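Local coordinates for 5-nitroimidazole antibiotic resistance protein (Bacteroides thetaiotaomicron, PDB 2FG9) that probably acts as a flavin-dependent oxidoreductase of the pyridoxamine 5'-phosphate oxidase family and may confer resistance to 5-nitroimidazole antibiotics, at residues L66-G71 with K156-P161. Numbering follows the deposited sequence.
With FAD (flavin-adenine dinucleotide), chain C; EDO (1,2-ethanediol), chain D.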
loop_
_atom_site.group_PDB
_atom_site.type_symbol
_atom_site.label_atom_id
_atom_site.label_comp_id
_atom_site.label_asym_id
_atom_site.label_seq_id
_atom_site.Cartn_x
_atom_site.Cartn_y
_atom_site.Cartn_z
ATOM N N LEU A 66 3.570 20.617 23.936
ATOM C CA LEU A 66 2.529 19.709 23.488
ATOM C C LEU A 66 1.179 20.261 23.894
ATOM O O LEU A 66 1.049 20.852 24.973
ATOM C CB LEU A 66 2.706 18.318 24.119
ATOM C CG LEU A 66 3.846 17.502 23.527
ATOM C CD1 LEU A 66 4.152 16.321 24.427
ATOM C CD2 LEU A 66 3.475 17.026 22.183
ATOM N N TYR A 67 0.187 20.052 23.026
ATOM C CA TYR A 67 -1.182 20.495 23.245
ATOM C C TYR A 67 -2.109 19.308 23.047
ATOM O O TYR A 67 -1.985 18.563 22.072
ATOM C CB TYR A 67 -1.562 21.604 22.254
ATOM C CG TYR A 67 -0.685 22.819 22.358
ATOM C CD1 TYR A 67 -0.936 23.813 23.295
ATOM C CD2 TYR A 67 0.430 22.934 21.560
ATOM C CE1 TYR A 67 -0.089 24.942 23.402
ATOM C CE2 TYR A 67 1.250 24.026 21.638
ATOM C CZ TYR A 67 1.000 25.024 22.568
ATOM O OH TYR A 67 1.860 26.087 22.575
ATOM N N LEU A 68 -3.040 19.160 23.966
ATOM C CA LEU A 68 -4.049 18.160 23.903
ATOM C C LEU A 68 -5.374 18.798 24.258
ATOM O O LEU A 68 -5.439 19.980 24.605
ATOM C CB LEU A 68 -3.731 17.025 24.855
ATOM C CG LEU A 68 -2.319 16.443 24.711
ATOM C CD1 LEU A 68 -1.423 17.025 25.712
ATOM C CD2 LEU A 68 -2.295 14.924 24.854
ATOM N N HIS A 69 -6.437 18.018 24.132
ATOM C CA HIS A 69 -7.744 18.494 24.506
ATOM C C HIS A 69 -8.590 17.324 24.894
ATOM O O HIS A 69 -8.304 16.202 24.484
ATOM C CB HIS A 69 -8.415 19.327 23.397
ATOM C CG HIS A 69 -8.552 18.613 22.093
ATOM N ND1 HIS A 69 -8.272 17.271 21.939
ATOM C CD2 HIS A 69 -8.970 19.048 20.883
ATOM C CE1 HIS A 69 -8.490 16.918 20.685
ATOM N NE2 HIS A 69 -8.913 17.980 20.022
ATOM N N SER A 70 -9.584 17.591 25.743
ATOM C CA SER A 70 -10.465 16.589 26.269
ATOM C C SER A 70 -11.764 17.266 26.720
ATOM O O SER A 70 -11.896 18.489 26.647
ATOM C CB SER A 70 -9.794 15.880 27.450
ATOM O OG SER A 70 -9.526 16.761 28.533
ATOM N N GLY A 71 -12.725 16.460 27.155
ATOM C CA GLY A 71 -13.884 16.952 27.835
ATOM C C GLY A 71 -13.384 17.535 29.125
ATOM O O GLY A 71 -12.212 17.341 29.472
ATOM N N LYS A 156 -11.489 21.108 27.560
ATOM C CA LYS A 156 -10.296 21.463 28.303
ATOM C C LYS A 156 -9.197 21.306 27.311
ATOM O O LYS A 156 -9.108 20.289 26.635
ATOM C CB LYS A 156 -10.056 20.570 29.516
ATOM C CG LYS A 156 -10.636 21.165 30.800
ATOM C CD LYS A 156 -10.321 20.284 31.958
ATOM C CE LYS A 156 -10.562 20.980 33.300
ATOM N NZ LYS A 156 -11.961 20.750 33.720
ATOM N N VAL A 157 -8.379 22.341 27.223
ATOM C CA VAL A 157 -7.240 22.326 26.367
ATOM C C VAL A 157 -5.985 22.318 27.219
ATOM O O VAL A 157 -5.740 23.250 27.988
ATOM C CB VAL A 157 -7.233 23.527 25.418
ATOM C CG1 VAL A 157 -6.112 23.356 24.414
ATOM C CG2 VAL A 157 -8.581 23.639 24.668
ATOM N N TRP A 158 -5.177 21.282 27.021
ATOM C CA TRP A 158 -4.023 20.996 27.856
ATOM C C TRP A 158 -2.814 21.571 27.199
ATOM O O TRP A 158 -2.595 21.338 26.020
ATOM C CB TRP A 158 -3.768 19.516 27.911
ATOM C CG TRP A 158 -4.852 18.660 28.380
ATOM C CD1 TRP A 158 -6.190 18.923 28.405
ATOM C CD2 TRP A 158 -4.695 17.327 28.836
ATOM N NE1 TRP A 158 -6.870 17.828 28.883
ATOM C CE2 TRP A 158 -5.971 16.835 29.152
ATOM C CE3 TRP A 158 -3.587 16.495 29.019
ATOM C CZ2 TRP A 158 -6.172 15.550 29.641
ATOM C CZ3 TRP A 158 -3.789 15.226 29.514
ATOM C CH2 TRP A 158 -5.071 14.768 29.819
ATOM N N LYS A 159 -2.031 22.331 27.948
ATOM C CA LYS A 159 -0.739 22.812 27.489
ATOM C C LYS A 159 0.304 22.151 28.346
ATOM O O LYS A 159 0.193 22.117 29.585
ATOM C CB LYS A 159 -0.643 24.327 27.626
ATOM C CG LYS A 159 0.663 24.941 27.154
ATOM C CD LYS A 159 0.563 26.434 27.290
ATOM C CE LYS A 159 1.859 27.111 26.871
ATOM N NZ LYS A 159 1.777 28.596 27.030
ATOM N N VAL A 160 1.305 21.602 27.683
ATOM C CA VAL A 160 2.362 20.839 28.359
ATOM C C VAL A 160 3.692 21.301 27.814
ATOM O O VAL A 160 4.182 20.758 26.802
ATOM C CB VAL A 160 2.224 19.327 28.121
ATOM C CG1 VAL A 160 3.257 18.576 28.948
ATOM C CG2 VAL A 160 0.811 18.846 28.452
ATOM N N PRO A 161 4.267 22.329 28.453
ATOM C CA PRO A 161 5.626 22.688 28.057
ATOM C C PRO A 161 6.517 21.509 28.381
ATOM O O PRO A 161 6.388 20.921 29.466
ATOM C CB PRO A 161 5.966 23.894 28.936
ATOM C CG PRO A 161 4.615 24.428 29.470
ATOM C CD PRO A 161 3.736 23.182 29.531
HETATM P PA FAD C . -12.502 7.841 32.173
HETATM O O1A FAD C . -12.321 8.773 33.359
HETATM O O2A FAD C . -13.876 7.773 31.533
HETATM O O5B FAD C . -12.083 6.364 32.661
HETATM C C5B FAD C . -13.010 5.307 32.672
HETATM C C4B FAD C . -12.261 3.975 32.623
HETATM O O4B FAD C . -12.401 3.395 31.321
HETATM C C3B FAD C . -10.753 4.031 32.906
HETATM O O3B FAD C . -10.375 4.079 34.273
HETATM C C2B FAD C . -10.309 2.772 32.184
HETATM O O2B FAD C . -10.602 1.571 32.889
HETATM C C1B FAD C . -11.159 2.846 30.913
HETATM N N9A FAD C . -10.447 3.630 29.858
HETATM C C8A FAD C . -10.225 4.980 29.813
HETATM N N7A FAD C . -9.510 5.263 28.710
HETATM C C5A FAD C . -9.281 4.124 28.004
HETATM C C6A FAD C . -8.600 3.866 26.776
HETATM N N6A FAD C . -8.563 4.822 25.829
HETATM N N1A FAD C . -8.520 2.557 26.344
HETATM C C2A FAD C . -9.110 1.531 27.091
HETATM N N3A FAD C . -9.772 1.767 28.287
HETATM C C4A FAD C . -9.865 3.066 28.740
HETATM N N1 FAD C . -9.515 11.541 24.445
HETATM C C2 FAD C . -9.472 12.906 24.694
HETATM O O2 FAD C . -10.091 13.402 25.645
HETATM N N3 FAD C . -8.757 13.717 23.841
HETATM C C4 FAD C . -8.066 13.166 22.754
HETATM O O4 FAD C . -7.214 13.858 22.246
HETATM C C4X FAD C . -8.102 11.804 22.509
HETATM N N5 FAD C . -7.442 11.194 21.450
HETATM C C5X FAD C . -7.523 9.787 21.268
HETATM C C6 FAD C . -6.856 9.177 20.246
HETATM C C7 FAD C . -6.902 7.806 20.080
HETATM C C7M FAD C . -5.628 7.297 19.484
HETATM C C8 FAD C . -7.647 7.030 20.940
HETATM C C8M FAD C . -7.627 5.552 20.977
HETATM C C9 FAD C . -8.333 7.619 21.961
HETATM C C9A FAD C . -8.251 8.991 22.136
HETATM N N10 FAD C . -8.872 9.623 23.195
HETATM C C10 FAD C . -8.821 10.991 23.387
HETATM C "C1'" FAD C . -9.496 8.827 24.263
HETATM C "C2'" FAD C . -8.731 9.067 25.540
HETATM O "O2'" FAD C . -7.956 7.887 25.728
HETATM C "C3'" FAD C . -9.898 9.401 26.493
HETATM O "O3'" FAD C . -9.866 10.682 27.117
HETATM C "C4'" FAD C . -10.044 8.308 27.493
HETATM O "O4'" FAD C . -10.302 7.073 26.814
HETATM C "C5'" FAD C . -11.093 8.853 28.474
HETATM O "O5'" FAD C . -10.235 9.505 29.396
HETATM P P FAD C . -10.490 9.529 30.982
HETATM O O1P FAD C . -11.292 10.812 31.245
HETATM O O2P FAD C . -9.213 9.407 31.774
HETATM O O3P FAD C . -11.394 8.208 31.068
HETATM C C1 EDO D . -14.397 12.315 26.522
HETATM O O1 EDO D . -14.082 11.199 27.368
HETATM C C2 EDO D . -13.117 12.991 26.033
HETATM O O2 EDO D . -12.258 13.346 27.133
#
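Trp158 lies against Leu68 and Ser70 where strand segments 66-70 and 156-161 run antiparallel. From its CB, packed 3.9 Å from Leu68 CB, the side chain starts out with CG anti to its own carbonyl carbon (chi1 -57°). This stands the indole off the sheet beside the Leu68 side chain, with Leu68 CB over one face, offset toward the rim. On the six-membered ring, Trp158 CE3 meets Leu68 CD1 at 4.0 Å, and that same methyl touches Val160 CG2. On the pyrrole side, Trp158 NE1 donates to Ser70 OG at 2.9 Å, a bent bond (145°) whose acceptor lies 19° out of the ring plane. Trp158 CE2 and CZ2 come near Ser70 OG too, at 3.6 and 3.7 Å. Serine suits this place because its hydroxyl satisfies the one polar atom of the buried indole and gives its own proton to Gly71 O, in the carbonyl plane on a lone pair.

Three hydrogen-bonded backbone pairs join the strands, centred on Leu66, Leu68 and Ser70. On the other face Tyr67 and Lys159 lie side by side, Tyr67 CE1 to Lys159 CG 3.8 Å; the lysine's first methylenes can pack by the ring while its extended chain carries the ammonium onward. His69 O receives FAD N3 at 2.6 Å, tying the sheet to the flavin's pyrimidine ring, while FAD O4 lies at the edge of the His69 imidazole.

Helix 126-138 packs on the face of Tyr67 and His69. On the Trp158 face, helix 75-82 and Met57 of strand 52-62 cover the indole, and Phe122 of strand 106-123 meets it edge-to-face.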